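Local coordinates for metallo-beta-lactamase superfamily protein (Thermus thermophilus, PDB 2ZWR) that binds zinc ions in a metallo-beta-lactamase-fold site and is probably a hydrolase, at residues Leu26-Asp31 / Ile50-Ala55. Numbering follows the deposited sequence.
Sequences LIDPGD and ILLTHA. With ZN (zinc ion), chain G; ZN (zinc ion), chain D.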
loop_
_atom_site.group_PDB
_atom_site.type_symbol
_atom_site.label_atom_id
_atom_site.label_comp_id
_atom_site.label_asym_id
_atom_site.label_seq_id
_atom_site.Cartn_x
_atom_site.Cartn_y
_atom_site.Cartn_z
ATOM N N LEU A 26 0.802 7.763 6.466
ATOM C CA LEU A 26 -0.176 6.711 6.501
ATOM C C LEU A 26 -0.243 6.021 5.137
ATOM O O LEU A 26 -0.582 6.651 4.135
ATOM C CB LEU A 26 -1.530 7.302 6.894
ATOM C CG LEU A 26 -2.729 6.362 6.924
ATOM C CD1 LEU A 26 -2.470 5.170 7.823
ATOM C CD2 LEU A 26 -3.954 7.167 7.356
ATOM N N ILE A 27 0.096 4.728 5.125
ATOM C CA ILE A 27 0.102 3.898 3.915
ATOM C C ILE A 27 -1.185 3.079 3.769
ATOM O O ILE A 27 -1.534 2.305 4.664
ATOM C CB ILE A 27 1.333 2.936 3.906
ATOM C CG1 ILE A 27 2.639 3.736 3.920
ATOM C CG2 ILE A 27 1.287 1.956 2.717
ATOM C CD1 ILE A 27 3.909 2.880 4.069
ATOM N N ASP A 28 -1.863 3.242 2.629
ATOM C CA ASP A 28 -3.067 2.465 2.255
ATOM C C ASP A 28 -4.216 2.462 3.303
ATOM O O ASP A 28 -4.592 1.388 3.810
ATOM C CB ASP A 28 -2.710 1.009 1.904
ATOM C CG ASP A 28 -1.803 0.879 0.688
ATOM O OD1 ASP A 28 -1.464 1.894 0.050
ATOM O OD2 ASP A 28 -1.430 -0.275 0.369
ATOM N N PRO A 29 -4.798 3.641 3.609
ATOM C CA PRO A 29 -5.963 3.651 4.516
ATOM C C PRO A 29 -7.205 3.084 3.816
ATOM O O PRO A 29 -7.951 3.837 3.198
ATOM C CB PRO A 29 -6.163 5.142 4.814
ATOM C CG PRO A 29 -5.564 5.854 3.614
ATOM C CD PRO A 29 -4.445 4.991 3.126
ATOM N N GLY A 30 -7.414 1.771 3.936
ATOM C CA GLY A 30 -8.374 1.043 3.119
ATOM C C GLY A 30 -9.840 1.127 3.507
ATOM O O GLY A 30 -10.731 1.042 2.647
ATOM N N ASP A 31 -10.092 1.302 4.797
ATOM C CA ASP A 31 -11.436 1.307 5.323
ATOM C C ASP A 31 -11.403 1.687 6.791
ATOM O O ASP A 31 -10.327 1.866 7.375
ATOM C CB ASP A 31 -12.052 -0.091 5.158
ATOM C CG ASP A 31 -13.558 -0.063 5.105
ATOM O OD1 ASP A 31 -14.144 1.030 5.179
ATOM O OD2 ASP A 31 -14.163 -1.139 5.004
ATOM N N ILE A 50 -0.881 10.766 2.814
ATOM C CA ILE A 50 -1.319 9.414 2.514
ATOM C C ILE A 50 -0.475 8.912 1.335
ATOM O O ILE A 50 -0.360 9.597 0.322
ATOM C CB ILE A 50 -2.852 9.368 2.195
ATOM C CG1 ILE A 50 -3.666 9.604 3.485
ATOM C CG2 ILE A 50 -3.237 8.034 1.509
ATOM C CD1 ILE A 50 -5.188 9.764 3.315
ATOM N N LEU A 51 0.153 7.741 1.500
ATOM C CA LEU A 51 0.948 7.100 0.441
ATOM C C LEU A 51 0.222 5.821 0.019
ATOM O O LEU A 51 -0.152 5.012 0.871
ATOM C CB LEU A 51 2.365 6.771 0.944
ATOM C CG LEU A 51 3.504 7.809 0.793
ATOM C CD1 LEU A 51 3.127 9.225 1.228
ATOM C CD2 LEU A 51 4.781 7.351 1.509
ATOM N N LEU A 52 0.011 5.656 -1.287
ATOM C CA LEU A 52 -0.716 4.488 -1.807
ATOM C C LEU A 52 0.152 3.555 -2.650
ATOM O O LEU A 52 0.700 3.971 -3.672
ATOM C CB LEU A 52 -1.968 4.917 -2.595
ATOM C CG LEU A 52 -3.009 5.794 -1.878
ATOM C CD1 LEU A 52 -4.092 6.232 -2.869
ATOM C CD2 LEU A 52 -3.630 5.091 -0.660
ATOM N N THR A 53 0.262 2.296 -2.208
ATOM C CA THR A 53 0.944 1.252 -2.980
ATOM C C THR A 53 0.198 1.035 -4.274
ATOM O O THR A 53 0.813 0.867 -5.324
ATOM C CB THR A 53 1.059 -0.112 -2.230
ATOM O OG1 THR A 53 -0.253 -0.663 -2.015
ATOM C CG2 THR A 53 1.836 0.027 -0.907
ATOM N N HIS A 54 -1.134 1.051 -4.197
ATOM C CA HIS A 54 -1.990 0.997 -5.388
ATOM C C HIS A 54 -3.419 1.422 -5.034
ATOM O O HIS A 54 -3.696 1.739 -3.872
ATOM C CB HIS A 54 -1.925 -0.388 -6.053
ATOM C CG HIS A 54 -2.528 -1.499 -5.239
ATOM N ND1 HIS A 54 -2.047 -1.869 -4.004
ATOM C CD2 HIS A 54 -3.546 -2.348 -5.513
ATOM C CE1 HIS A 54 -2.757 -2.882 -3.541
ATOM N NE2 HIS A 54 -3.673 -3.192 -4.438
ATOM N N ALA A 55 -4.312 1.428 -6.024
ATOM C CA ALA A 55 -5.658 2.004 -5.867
ATOM C C ALA A 55 -6.824 1.032 -6.042
ATOM O O ALA A 55 -7.922 1.456 -6.394
ATOM C CB ALA A 55 -5.842 3.203 -6.784
HETATM ZN ZN ZN G . -16.281 0.975 5.404
HETATM ZN ZN ZN D . -4.883 -4.997 -4.680
HETATM O O HOH W 1 -16.348 -0.737 6.606
HETATM O O HOH W 2 -6.278 -5.349 -3.186
#
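Asp-28 grips Thr-53 with both carboxylate oxygens. OD1 of Asp-28 accepts a hydrogen bond from the backbone N of Thr-53 at 2.9 Å, and OD2 one from Thr-53 OG1 at 2.7 Å. Each oxygen uses its syn lone pair, so the two bonds fix the rotation of the carboxylate. Thr-53 has OG1 between its backbone N and carbonyl carbon (chi1 65°). There Thr-53 OG1 also accepts a hydrogen bond from His-54 ND1 at 2.9 Å, nearly in the imidazole plane. NE2 of His-54, across the ring, binds zinc at 2.2 Å. His-56, His-125 and Asp-144 also bind this zinc. His-54 opens the HxHxDH motif of the metallo-beta-lactamase fold. OD2 of Asp-28 has a further hydrogen bond with His-59, a ligand of the second zinc.

Parallel strand pairing sets up this network. Leu-51 N donates to Leu-26 O, and Asp-28 N donates to Leu-51 O at 3.0 Å. Pro-29, just after strand 23-27, sets its CD against Ile-50 CG2 at 3.7 Å and also touches Leu-52. Helix 33-43 connects the two strands in a beta-alpha-beta unit.

Asp-28 is thus a buried second-shell residue. Its relay through Thr-53 probably helps to orient His-54 toward the metal.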